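Local coordinates for hypothetical protein PA2201 (Pseudomonas aeruginosa, PDB 2FEF) that is of unknown function but is probably an immunity protein that protects the cell against a PoNe-type DNase toxin, at residues B[82-87]-B[109-114]; B[208-213]-B[220-225]; B[28-33]-B[281-286]; B[180-185]-B[192-197]. All coordinates share one frame; numbering follows the deposited sequence.

Contact 1 (B[82-87]-B[109-114])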
loop_
_atom_site.group_PDB
_atom_site.type_symbol
_atom_site.label_atom_id
_atom_site.label_comp_id
_atom_site.label_asym_id
_atom_site.label_seq_id
_atom_site.Cartn_x
_atom_site.Cartn_y
_atom_site.Cartn_z
ATOM N N ASN B 82 -7.927 -0.858 9.710
ATOM C CA ASN B 82 -7.219 -2.033 9.185
ATOM C C ASN B 82 -7.029 -3.102 10.249
ATOM O O ASN B 82 -7.081 -4.321 9.958
ATOM C CB ASN B 82 -5.837 -1.619 8.632
ATOM C CG ASN B 82 -5.916 -0.703 7.398
ATOM O OD1 ASN B 82 -6.951 -0.593 6.690
ATOM N ND2 ASN B 82 -4.802 -0.028 7.139
ATOM N N ALA B 83 -6.784 -2.665 11.487
ATOM C CA ALA B 83 -6.709 -3.625 12.601
ATOM C C ALA B 83 -8.066 -4.259 12.872
ATOM O O ALA B 83 -8.132 -5.443 13.170
ATOM C CB ALA B 83 -6.146 -2.976 13.899
ATOM N N SER B 84 -9.144 -3.494 12.786
ATOM C CA SER B 84 -10.496 -4.108 12.868
ATOM C C SER B 84 -10.747 -5.166 11.752
ATOM O O SER B 84 -11.360 -6.189 12.008
ATOM C CB SER B 84 -11.586 -3.020 12.814
ATOM O OG SER B 84 -11.665 -2.360 14.079
ATOM N N THR B 85 -10.312 -4.871 10.524
ATOM C CA THR B 85 -10.469 -5.817 9.401
ATOM C C THR B 85 -9.596 -7.024 9.637
ATOM O O THR B 85 -10.029 -8.142 9.441
ATOM C CB THR B 85 -10.213 -5.144 8.036
ATOM O OG1 THR B 85 -10.959 -3.919 7.986
ATOM C CG2 THR B 85 -10.650 -6.050 6.910
ATOM N N LEU B 86 -8.388 -6.816 10.139
ATOM C CA LEU B 86 -7.536 -7.957 10.494
ATOM C C LEU B 86 -8.250 -8.861 11.487
ATOM O O LEU B 86 -8.246 -10.091 11.338
ATOM C CB LEU B 86 -6.199 -7.465 11.092
ATOM C CG LEU B 86 -5.125 -8.565 11.102
ATOM C CD1 LEU B 86 -4.526 -8.828 9.731
ATOM C CD2 LEU B 86 -4.000 -8.209 12.112
ATOM N N LEU B 87 -8.866 -8.254 12.511
ATOM C CA LEU B 87 -9.589 -9.051 13.522
ATOM C C LEU B 87 -10.699 -9.870 12.849
ATOM O O LEU B 87 -10.815 -11.071 13.065
ATOM C CB LEU B 87 -10.158 -8.132 14.627
ATOM C CG LEU B 87 -10.964 -8.872 15.726
ATOM C CD1 LEU B 87 -10.183 -9.972 16.337
ATOM C CD2 LEU B 87 -11.367 -7.847 16.781
ATOM N N ALA B 109 -6.510 -0.671 21.223
ATOM C CA ALA B 109 -5.477 0.340 21.530
ATOM C C ALA B 109 -5.334 1.315 20.379
ATOM O O ALA B 109 -5.206 2.491 20.593
ATOM C CB ALA B 109 -4.147 -0.317 21.786
ATOM N N LEU B 110 -5.339 0.824 19.141
ATOM C CA LEU B 110 -5.168 1.734 18.019
ATOM C C LEU B 110 -6.350 2.690 17.893
ATOM O O LEU B 110 -6.135 3.866 17.592
ATOM C CB LEU B 110 -4.901 0.988 16.704
ATOM C CG LEU B 110 -3.503 0.367 16.587
ATOM C CD1 LEU B 110 -3.573 -0.660 15.433
ATOM C CD2 LEU B 110 -2.386 1.458 16.405
ATOM N N TRP B 111 -7.582 2.192 18.094
ATOM C CA TRP B 111 -8.748 3.089 18.097
ATOM C C TRP B 111 -8.675 4.191 19.185
ATOM O O TRP B 111 -8.957 5.368 18.913
ATOM C CB TRP B 111 -10.046 2.283 18.222
ATOM C CG TRP B 111 -10.527 1.711 16.908
ATOM C CD1 TRP B 111 -10.364 0.410 16.459
ATOM C CD2 TRP B 111 -11.207 2.415 15.867
ATOM N NE1 TRP B 111 -10.943 0.276 15.217
ATOM C CE2 TRP B 111 -11.432 1.495 14.814
ATOM C CE3 TRP B 111 -11.616 3.757 15.698
ATOM C CZ2 TRP B 111 -12.107 1.858 13.627
ATOM C CZ3 TRP B 111 -12.287 4.115 14.530
ATOM C CH2 TRP B 111 -12.507 3.163 13.498
ATOM N N LEU B 112 -8.288 3.788 20.395
ATOM C CA LEU B 112 -8.101 4.697 21.522
ATOM C C LEU B 112 -6.989 5.712 21.234
ATOM O O LEU B 112 -7.204 6.915 21.413
ATOM C CB LEU B 112 -7.724 3.885 22.759
ATOM C CG LEU B 112 -7.585 4.660 24.055
ATOM C CD1 LEU B 112 -8.902 5.383 24.353
ATOM C CD2 LEU B 112 -7.207 3.689 25.161
ATOM N N ASP B 113 -5.817 5.232 20.786
ATOM C CA ASP B 113 -4.706 6.145 20.373
ATOM C C ASP B 113 -5.112 7.100 19.274
ATOM O O ASP B 113 -4.792 8.304 19.329
ATOM C CB ASP B 113 -3.441 5.363 19.961
ATOM C CG ASP B 113 -2.813 4.567 21.157
ATOM O OD1 ASP B 113 -3.136 4.816 22.341
ATOM O OD2 ASP B 113 -1.973 3.707 20.907
ATOM N N TYR B 114 -5.793 6.582 18.251
ATOM C CA TYR B 114 -6.346 7.461 17.230
ATOM C C TYR B 114 -7.178 8.583 17.844
ATOM O O TYR B 114 -6.977 9.757 17.520
ATOM C CB TYR B 114 -7.163 6.653 16.198
ATOM C CG TYR B 114 -8.159 7.440 15.354
ATOM C CD1 TYR B 114 -7.781 8.581 14.646
ATOM C CD2 TYR B 114 -9.491 6.991 15.219
ATOM C CE1 TYR B 114 -8.712 9.293 13.879
ATOM C CE2 TYR B 114 -10.407 7.685 14.438
ATOM C CZ TYR B 114 -10.023 8.825 13.778
ATOM O OH TYR B 114 -10.913 9.532 12.980
#
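Ser84 and Trp111 meet across an antiparallel helical hairpin, made by helices 66-93 and 97-127 with a short connection between them. The two segments sit well along the hairpin's length, and all four residues that touch are buried. Their backbones are closest at Ala83 and Leu110, where the CA atoms lie 7.8 Å apart, so the gap has to be bridged by side chains. Ala83 points its methyl toward the other helix and Leu110 answers with one branch: CD1 comes to 3.8 Å from Ala83 CB. Leu110 also touches Trp76, two turns earlier on helix 66-93.

Trp111 works differently. Its CB does not aim at the opposite helix; a chi1 of -82° sets CG beside the backbone N and opposite the carbonyl carbon, and this swings the indole across the hairpin so that the pyrrole edge is presented to Ser84. The same indole also packs on Ala80 and Glu81 of helix 66-93, while Phe148 and Leu139 approach it from elsewhere in the fold. Ser84 takes a similar turn, with OG held beside its own backbone N, which places the oxygen at the indole N-H. The buried N-H of the tryptophan is thereby satisfied: NE1 donates to Ser84 OG over 3.0 Å, the oxygen lying at the ring edge, tilted 15° out of the indole plane, with an N-H...O angle of 159°.

Contact 2 (B[208-213]-B[220-225]); sequences RAFFEE and QALAPY
Phe210 lays one face of its ring against the side chain of Leu222, while the methyl of Ala221 comes up to the ring's edge. The leucine crosses the phenylalanine at a slant and uses both branches. Its CD1 stands over the ring, 4.1 Å from the centroid and 16° off the normal, a CH-pi contact shifted somewhat toward the rim; its CD2 sits nearer the root of the side chain, 3.8 Å from Phe210 CG. Between them, Leu222 CG rests on the CD1 side of the ring. Ala221 CB instead lies in the ring plane, 3.8 Å from Phe210 CD1, so one neighbour takes a face and the other an edge.

This is a helix-loop-helix connection: a loop leads from helix 208-213 back to Ala221 and Leu222, just ahead of helix 223-234. Phe210 reaches across because CG stands anti to its backbone N (chi1 168°). No hydrogen bond joins the segments; contact is wholly apolar. Helix 258-267 backs the connection, with Leu263 touching both Phe210 and Leu222 and Tyr267 meeting the Phe210 ring edge-to-face, and Trp269 in the loop that follows it packs against both side chains.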
loop_
_atom_site.group_PDB
_atom_site.type_symbol
_atom_site.label_atom_id
_atom_site.label_comp_id
_atom_site.label_asym_id
_atom_site.label_seq_id
_atom_site.Cartn_x
_atom_site.Cartn_y
_atom_site.Cartn_z
ATOM N N ARG B 208 -35.943 -5.035 19.176
ATOM C CA ARG B 208 -36.915 -4.331 20.029
ATOM C C ARG B 208 -37.701 -5.246 20.945
ATOM O O ARG B 208 -37.838 -4.943 22.122
ATOM C CB ARG B 208 -37.869 -3.459 19.195
ATOM C CG ARG B 208 -38.929 -2.705 19.989
ATOM C CD ARG B 208 -39.418 -1.493 19.201
ATOM N NE ARG B 208 -40.784 -1.112 19.550
ATOM C CZ ARG B 208 -41.300 0.115 19.420
ATOM N NH1 ARG B 208 -40.563 1.127 18.957
ATOM N NH2 ARG B 208 -42.567 0.333 19.766
ATOM N N ALA B 209 -38.173 -6.373 20.422
ATOM C CA ALA B 209 -38.899 -7.362 21.228
ATOM C C ALA B 209 -38.031 -7.913 22.357
ATOM O O ALA B 209 -38.490 -8.037 23.496
ATOM C CB ALA B 209 -39.410 -8.501 20.356
ATOM N N PHE B 210 -36.778 -8.231 22.035
ATOM C CA PHE B 210 -35.853 -8.790 23.017
ATOM C C PHE B 210 -35.544 -7.783 24.146
ATOM O O PHE B 210 -35.505 -8.141 25.332
ATOM C CB PHE B 210 -34.566 -9.265 22.326
ATOM C CG PHE B 210 -33.447 -9.578 23.281
ATOM C CD1 PHE B 210 -33.385 -10.809 23.905
ATOM C CD2 PHE B 210 -32.467 -8.631 23.564
ATOM C CE1 PHE B 210 -32.364 -11.093 24.790
ATOM C CE2 PHE B 210 -31.440 -8.918 24.457
ATOM C CZ PHE B 210 -31.393 -10.154 25.064
ATOM N N PHE B 211 -35.312 -6.529 23.771
ATOM C CA PHE B 211 -34.964 -5.508 24.748
ATOM C C PHE B 211 -36.123 -5.149 25.689
ATOM O O PHE B 211 -35.919 -4.935 26.895
ATOM C CB PHE B 211 -34.472 -4.254 24.035
ATOM C CG PHE B 211 -33.100 -4.398 23.413
ATOM C CD1 PHE B 211 -32.825 -3.818 22.174
ATOM C CD2 PHE B 211 -32.088 -5.085 24.074
ATOM C CE1 PHE B 211 -31.561 -3.917 21.596
ATOM C CE2 PHE B 211 -30.815 -5.210 23.503
ATOM C CZ PHE B 211 -30.553 -4.628 22.266
ATOM N N GLU B 212 -37.328 -5.095 25.125
ATOM C CA GLU B 212 -38.502 -4.536 25.815
ATOM C C GLU B 212 -39.410 -5.587 26.442
ATOM O O GLU B 212 -39.952 -5.374 27.536
ATOM C CB GLU B 212 -39.308 -3.656 24.854
ATOM C CG GLU B 212 -38.543 -2.432 24.338
ATOM C CD GLU B 212 -39.379 -1.535 23.433
ATOM O OE1 GLU B 212 -40.541 -1.887 23.130
ATOM O OE2 GLU B 212 -38.869 -0.464 23.026
ATOM N N GLU B 213 -39.579 -6.711 25.751
ATOM C CA GLU B 213 -40.522 -7.758 26.165
ATOM C C GLU B 213 -39.826 -9.047 26.636
ATOM O O GLU B 213 -40.487 -9.945 27.167
ATOM C CB GLU B 213 -41.498 -8.088 25.016
ATOM C CG GLU B 213 -42.248 -6.896 24.415
ATOM N N GLN B 220 -34.311 -18.077 22.859
ATOM C CA GLN B 220 -35.294 -18.191 21.764
ATOM C C GLN B 220 -35.762 -16.818 21.239
ATOM O O GLN B 220 -36.170 -16.681 20.076
ATOM C CB GLN B 220 -36.500 -19.050 22.186
ATOM C CG GLN B 220 -37.595 -19.149 21.106
ATOM C CD GLN B 220 -37.105 -19.790 19.802
ATOM O OE1 GLN B 220 -36.270 -20.703 19.809
ATOM N NE2 GLN B 220 -37.634 -19.308 18.673
ATOM N N ALA B 221 -35.679 -15.809 22.101
ATOM C CA ALA B 221 -36.045 -14.455 21.785
ATOM C C ALA B 221 -35.222 -13.886 20.617
ATOM O O ALA B 221 -35.667 -12.952 19.943
ATOM C CB ALA B 221 -35.882 -13.563 23.047
ATOM N N LEU B 222 -34.044 -14.468 20.368
ATOM C CA LEU B 222 -33.131 -13.983 19.327
ATOM C C LEU B 222 -33.014 -14.924 18.136
ATOM O O LEU B 222 -32.342 -14.601 17.149
ATOM C CB LEU B 222 -31.749 -13.696 19.925
ATOM C CG LEU B 222 -31.741 -12.471 20.850
ATOM C CD1 LEU B 222 -30.381 -12.284 21.566
ATOM C CD2 LEU B 222 -32.119 -11.156 20.120
ATOM N N ALA B 223 -33.675 -16.080 18.217
ATOM C CA ALA B 223 -33.607 -17.028 17.108
ATOM C C ALA B 223 -34.240 -16.490 15.792
ATOM O O ALA B 223 -33.612 -16.593 14.737
ATOM C CB ALA B 223 -34.148 -18.420 17.506
ATOM N N PRO B 224 -35.459 -15.896 15.845
ATOM C CA PRO B 224 -36.005 -15.256 14.633
ATOM C C PRO B 224 -35.112 -14.143 14.059
ATOM O O PRO B 224 -34.988 -14.037 12.837
ATOM C CB PRO B 224 -37.355 -14.695 15.113
ATOM C CG PRO B 224 -37.776 -15.677 16.196
ATOM C CD PRO B 224 -36.451 -15.861 16.940
ATOM N N TYR B 225 -34.483 -13.364 14.932
ATOM C CA TYR B 225 -33.510 -12.344 14.527
ATOM C C TYR B 225 -32.336 -12.929 13.738
ATOM O O TYR B 225 -31.989 -12.404 12.671
ATOM C CB TYR B 225 -33.018 -11.539 15.745
ATOM C CG TYR B 225 -31.997 -10.456 15.407
ATOM C CD1 TYR B 225 -32.406 -9.215 14.947
ATOM C CD2 TYR B 225 -30.603 -10.692 15.574
ATOM C CE1 TYR B 225 -31.458 -8.214 14.652
ATOM C CE2 TYR B 225 -29.654 -9.697 15.291
ATOM C CZ TYR B 225 -30.098 -8.459 14.829
ATOM O OH TYR B 225 -29.158 -7.476 14.523
#

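Contact 3 (B[28-33]-B[281-286])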
loop_
_atom_site.group_PDB
_atom_site.type_symbol
_atom_site.label_atom_id
_atom_site.label_comp_id
_atom_site.label_asym_id
_atom_site.label_seq_id
_atom_site.Cartn_x
_atom_site.Cartn_y
_atom_site.Cartn_z
ATOM N N ALA B 28 -9.614 -24.958 11.674
ATOM C CA ALA B 28 -10.593 -24.906 10.580
ATOM C C ALA B 28 -11.323 -23.546 10.526
ATOM O O ALA B 28 -11.708 -23.005 11.555
ATOM C CB ALA B 28 -11.599 -26.026 10.745
ATOM N N PRO B 29 -11.545 -23.006 9.326
ATOM C CA PRO B 29 -12.336 -21.757 9.300
ATOM C C PRO B 29 -13.725 -21.873 9.956
ATOM O O PRO B 29 -14.337 -22.955 9.966
ATOM C CB PRO B 29 -12.476 -21.467 7.801
ATOM C CG PRO B 29 -11.188 -22.066 7.209
ATOM C CD PRO B 29 -11.102 -23.390 7.970
ATOM N N ARG B 30 -14.230 -20.744 10.432
ATOM C CA ARG B 30 -15.550 -20.681 11.072
ATOM C C ARG B 30 -16.733 -20.694 10.085
ATOM O O ARG B 30 -17.888 -20.959 10.475
ATOM C CB ARG B 30 -15.633 -19.460 11.998
ATOM C CG ARG B 30 -14.938 -19.671 13.323
ATOM C CD ARG B 30 -15.216 -18.511 14.296
ATOM N NE ARG B 30 -14.528 -18.754 15.566
ATOM C CZ ARG B 30 -13.271 -18.407 15.829
ATOM N NH1 ARG B 30 -12.756 -18.728 17.012
ATOM N NH2 ARG B 30 -12.524 -17.773 14.911
ATOM N N ARG B 31 -16.431 -20.425 8.819
ATOM C CA ARG B 31 -17.406 -20.475 7.734
ATOM C C ARG B 31 -16.657 -20.850 6.476
ATOM O O ARG B 31 -15.421 -20.875 6.478
ATOM C CB ARG B 31 -18.102 -19.108 7.562
ATOM C CG ARG B 31 -17.202 -17.973 7.113
ATOM C CD ARG B 31 -17.925 -16.625 7.173
ATOM N NE ARG B 31 -17.086 -15.532 6.635
ATOM C CZ ARG B 31 -17.038 -15.153 5.363
ATOM N NH1 ARG B 31 -17.798 -15.744 4.437
ATOM N NH2 ARG B 31 -16.202 -14.160 5.005
ATOM N N ASN B 32 -17.388 -21.143 5.395
ATOM C CA ASN B 32 -16.775 -21.503 4.116
ATOM C C ASN B 32 -16.059 -20.306 3.520
ATOM O O ASN B 32 -16.679 -19.275 3.240
ATOM C CB ASN B 32 -17.811 -22.034 3.105
ATOM C CG ASN B 32 -17.171 -22.472 1.786
ATOM O OD1 ASN B 32 -16.292 -23.325 1.766
ATOM N ND2 ASN B 32 -17.606 -21.871 0.685
ATOM N N ILE B 33 -14.754 -20.417 3.352
ATOM C CA ILE B 33 -13.976 -19.311 2.764
ATOM C C ILE B 33 -13.036 -19.884 1.723
ATOM O O ILE B 33 -12.819 -21.096 1.684
ATOM C CB ILE B 33 -13.180 -18.531 3.835
ATOM C CG1 ILE B 33 -12.145 -19.437 4.514
ATOM C CG2 ILE B 33 -14.137 -17.843 4.818
ATOM C CD1 ILE B 33 -11.158 -18.693 5.378
ATOM N N LEU B 281 -21.401 -17.117 17.096
ATOM C CA LEU B 281 -20.025 -17.471 17.493
ATOM C C LEU B 281 -19.997 -18.243 18.807
ATOM O O LEU B 281 -19.397 -17.796 19.800
ATOM C CB LEU B 281 -19.187 -16.172 17.591
ATOM C CG LEU B 281 -18.969 -15.524 16.212
ATOM C CD1 LEU B 281 -18.643 -14.015 16.383
ATOM C CD2 LEU B 281 -17.857 -16.263 15.482
ATOM N N GLY B 282 -20.615 -19.427 18.796
ATOM C CA GLY B 282 -20.678 -20.279 19.989
ATOM C C GLY B 282 -19.333 -20.568 20.627
ATOM O O GLY B 282 -19.233 -20.570 21.846
ATOM N N ASP B 283 -18.289 -20.791 19.820
ATOM C CA ASP B 283 -16.969 -21.142 20.402
ATOM C C ASP B 283 -16.373 -19.982 21.181
ATOM O O ASP B 283 -15.595 -20.175 22.122
ATOM C CB ASP B 283 -15.966 -21.685 19.353
ATOM C CG ASP B 283 -15.282 -20.574 18.546
ATOM O OD1 ASP B 283 -15.927 -20.012 17.627
ATOM O OD2 ASP B 283 -14.090 -20.280 18.824
ATOM N N LEU B 284 -16.742 -18.760 20.782
ATOM C CA LEU B 284 -16.272 -17.588 21.490
ATOM C C LEU B 284 -17.092 -17.299 22.724
ATOM O O LEU B 284 -16.539 -16.846 23.742
ATOM C CB LEU B 284 -16.212 -16.350 20.573
ATOM C CG LEU B 284 -15.205 -16.488 19.430
ATOM C CD1 LEU B 284 -15.096 -15.168 18.636
ATOM C CD2 LEU B 284 -13.798 -16.872 19.999
ATOM N N VAL B 285 -18.401 -17.564 22.645
ATOM C CA VAL B 285 -19.217 -17.590 23.864
ATOM C C VAL B 285 -18.537 -18.476 24.905
ATOM O O VAL B 285 -18.345 -18.070 26.054
ATOM C CB VAL B 285 -20.673 -18.009 23.569
ATOM C CG1 VAL B 285 -21.483 -18.162 24.898
ATOM C CG2 VAL B 285 -21.333 -16.971 22.597
ATOM N N ASP B 286 -18.159 -19.692 24.496
ATOM C CA ASP B 286 -17.534 -20.637 25.409
ATOM C C ASP B 286 -16.214 -20.100 25.961
ATOM O O ASP B 286 -15.973 -20.204 27.164
ATOM C CB ASP B 286 -17.351 -22.008 24.725
ATOM C CG ASP B 286 -18.679 -22.673 24.354
ATOM O OD1 ASP B 286 -19.735 -22.303 24.940
ATOM O OD2 ASP B 286 -18.673 -23.588 23.471
#
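A side-on, bidentate arginine-aspartate salt bridge links the loop before helix 35-54 to the first turn of helix 282-292, near the C-terminal end of the chain. Arg30 presents NE and NH1 together to Asp283, one nitrogen to each oxygen: NE donates to OD1 at 2.8 Å and NH1 donates to OD2 at 2.7 Å. Both bonds are close to straight, 178° and 171°. The oxygens lie practically in the guanidinium plane and are met on their syn sides, and because guanidinium and carboxylate are only 20° apart the two groups form an almost flat unit.

The arginine gets there with its chain extended from CG to NE, running across the aspartate at about a right angle. Asp283 turns CG into the space between its own backbone N and carbonyl carbon, a cramped setting that brings the carboxylate round to the arginine. Two leucines pack on the arginine: Leu281 CD2 lies 3.7 Å from Arg30 CD, and Leu284 CD2 3.7 Å from Arg30 NH1. Leu281 is also at the N-cap position, and its O receives the N-H groups of Leu284 and Val285 in the first turn. An acidic side chain so early in a helix would probably be stabilised further by the helix dipole.

The guanidinium has other duties as well, since NH1 also bonds Leu95 O and NH2 bonds Ile91 O, at the turn of the hairpin of helices 66-93 and 97-127. Three parts of the fold thus share one arginine through the side-on, bidentate arginine-carboxylate pair, here joining the N-terminal region to the C-terminal one, which resembles PoNi proteins.

Contact 4 (B[180-185]-B[192-197])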
loop_
_atom_site.group_PDB
_atom_site.type_symbol
_atom_site.label_atom_id
_atom_site.label_comp_id
_atom_site.label_asym_id
_atom_site.label_seq_id
_atom_site.Cartn_x
_atom_site.Cartn_y
_atom_site.Cartn_z
ATOM N N LEU B 180 -28.531 -0.787 21.580
ATOM C CA LEU B 180 -27.684 -1.987 21.486
ATOM C C LEU B 180 -26.285 -1.767 22.074
ATOM O O LEU B 180 -25.815 -2.577 22.877
ATOM C CB LEU B 180 -27.589 -2.520 20.041
ATOM C CG LEU B 180 -26.582 -3.670 19.844
ATOM C CD1 LEU B 180 -26.963 -4.939 20.630
ATOM C CD2 LEU B 180 -26.377 -3.983 18.374
ATOM N N LEU B 181 -25.634 -0.674 21.696
ATOM C CA LEU B 181 -24.290 -0.409 22.229
ATOM C C LEU B 181 -24.337 -0.249 23.754
ATOM O O LEU B 181 -23.419 -0.716 24.455
ATOM C CB LEU B 181 -23.631 0.829 21.574
ATOM C CG LEU B 181 -23.303 0.731 20.070
ATOM C CD1 LEU B 181 -22.714 2.070 19.517
ATOM C CD2 LEU B 181 -22.425 -0.520 19.729
ATOM N N ASP B 182 -25.390 0.395 24.266
ATOM C CA ASP B 182 -25.587 0.482 25.719
ATOM C C ASP B 182 -25.762 -0.888 26.400
ATOM O O ASP B 182 -25.149 -1.128 27.454
ATOM C CB ASP B 182 -26.751 1.409 26.090
ATOM C CG ASP B 182 -26.410 2.896 25.914
ATOM O OD1 ASP B 182 -25.234 3.230 25.653
ATOM O OD2 ASP B 182 -27.339 3.731 26.057
ATOM N N TYR B 183 -26.568 -1.780 25.818
ATOM C CA TYR B 183 -26.653 -3.167 26.310
ATOM C C TYR B 183 -25.317 -3.897 26.280
ATOM O O TYR B 183 -24.970 -4.575 27.244
ATOM C CB TYR B 183 -27.716 -3.972 25.554
ATOM C CG TYR B 183 -29.087 -3.817 26.174
ATOM C CD1 TYR B 183 -29.812 -2.648 26.010
ATOM C CD2 TYR B 183 -29.662 -4.858 26.907
ATOM C CE1 TYR B 183 -31.078 -2.494 26.577
ATOM C CE2 TYR B 183 -30.933 -4.719 27.477
ATOM C CZ TYR B 183 -31.628 -3.523 27.304
ATOM O OH TYR B 183 -32.871 -3.351 27.863
ATOM N N LEU B 184 -24.574 -3.764 25.177
ATOM C CA LEU B 184 -23.262 -4.422 25.061
ATOM C C LEU B 184 -22.253 -3.918 26.087
ATOM O O LEU B 184 -21.457 -4.692 26.601
ATOM C CB LEU B 184 -22.698 -4.301 23.645
ATOM C CG LEU B 184 -23.506 -5.051 22.571
ATOM C CD1 LEU B 184 -22.910 -4.825 21.184
ATOM C CD2 LEU B 184 -23.583 -6.561 22.921
ATOM N N GLY B 185 -22.267 -2.619 26.370
ATOM C CA GLY B 185 -21.332 -2.053 27.341
ATOM C C GLY B 185 -21.817 -1.901 28.762
ATOM O O GLY B 185 -21.067 -1.413 29.621
ATOM N N THR B 192 -27.136 1.738 34.306
ATOM C CA THR B 192 -28.408 1.390 34.953
ATOM C C THR B 192 -29.607 1.588 34.015
ATOM O O THR B 192 -30.694 1.050 34.257
ATOM C CB THR B 192 -28.590 2.095 36.336
ATOM O OG1 THR B 192 -28.272 3.494 36.235
ATOM C CG2 THR B 192 -27.674 1.452 37.373
ATOM N N SER B 193 -29.388 2.322 32.924
ATOM C CA SER B 193 -30.397 2.489 31.869
ATOM C C SER B 193 -29.766 2.511 30.469
ATOM O O SER B 193 -28.576 2.771 30.320
ATOM C CB SER B 193 -31.165 3.793 32.088
ATOM O OG SER B 193 -30.360 4.891 31.689
ATOM N N ALA B 194 -30.577 2.261 29.446
ATOM C CA ALA B 194 -30.088 2.287 28.070
ATOM C C ALA B 194 -30.812 3.351 27.262
ATOM O O ALA B 194 -31.960 3.695 27.563
ATOM C CB ALA B 194 -30.246 0.910 27.410
ATOM N N SER B 195 -30.130 3.854 26.235
ATOM C CA SER B 195 -30.706 4.755 25.241
ATOM C C SER B 195 -31.974 4.122 24.661
ATOM O O SER B 195 -32.106 2.900 24.629
ATOM C CB SER B 195 -29.684 4.978 24.121
ATOM O OG SER B 195 -30.218 5.739 23.056
ATOM N N GLU B 196 -32.905 4.959 24.214
ATOM C CA GLU B 196 -34.113 4.465 23.550
ATOM C C GLU B 196 -33.975 4.475 22.034
ATOM O O GLU B 196 -34.859 3.976 21.333
ATOM C CB GLU B 196 -35.330 5.297 23.951
ATOM C CG GLU B 196 -35.663 5.224 25.432
ATOM C CD GLU B 196 -36.851 6.068 25.790
ATOM O OE1 GLU B 196 -37.379 6.772 24.894
ATOM O OE2 GLU B 196 -37.257 6.029 26.972
ATOM N N GLU B 197 -32.878 5.041 21.536
ATOM C CA GLU B 197 -32.639 5.136 20.098
ATOM C C GLU B 197 -32.037 3.860 19.518
ATOM O O GLU B 197 -31.347 3.102 20.208
ATOM C CB GLU B 197 -31.687 6.285 19.772
ATOM C CG GLU B 197 -32.111 7.674 20.262
ATOM C CD GLU B 197 -31.110 8.740 19.838
ATOM O OE1 GLU B 197 -30.315 9.204 20.688
ATOM O OE2 GLU B 197 -31.086 9.088 18.643
#
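Asp182 takes the backbone N-H of Ser195 on its OD2, at 2.8 Å and an angle of 161°, and so holds the loop that follows helix 179-189 as it doubles back along that helix and makes an ST turn. The oxygen uses its anti lone pair, the one facing away from OD1. Ser195 comes close with its side chain too, CB lying 3.3 Å from the same OD2. One residue earlier, Ala194 drops its methyl between two helix side chains: CB is 3.8 Å from Asp182 CB and 3.6 Å from Tyr183 CE1. The tyrosine's CB is not directed at the loop; it is the ring, through CE1 and CD1, that comes to the alanine.

The second shell explains why the carboxylate stands where it does. Asp182 has CG beside its own backbone N (chi1 -74°), and OD1, the oxygen not used by the loop, hydrogen-bonds to Thr177 OG1 just ahead of the helix. With one oxygen tied at each side, the carboxylate's rotation should be fixed. The loop is held further at the helix's beginning, where Arg179 NE bonds Ser195 O and the backbones of Arg179 and Glu197 are hydrogen-bonded; Glu197 OE2 adds a salt bridge to Arg142. A 1,2-ethanediol molecule, probably from the crystallisation liquor, lies about 4 Å from the Ala194 side chain. Within the loop, the ST turn is closed by Ser195 OG, which is anti to its backbone N and accepts from Glu197 N at 3.1 Å.

How the contacts relate
Contact 1 is the innermost, its centre about 9 Å from the centre of the chain; contact 2 is also buried but its centre lies about 22 Å out, contact 3 is partly buried and contact 4 is at the surface. The chemistry differs too: an indole bond and a methyl contact in the hairpin, purely apolar packing in contact 2, a charged bridge in contact 3 and a carboxylate gripping a backbone N-H in contact 4. Contacts 2 and 4 share the C-terminal region and touch each other, Phe211 CE2 lying 3.5 Å from Tyr183 CG. Contact 3 spans the chain almost end to end, enclosing the other three in sequence and joining two regions that they hold internally.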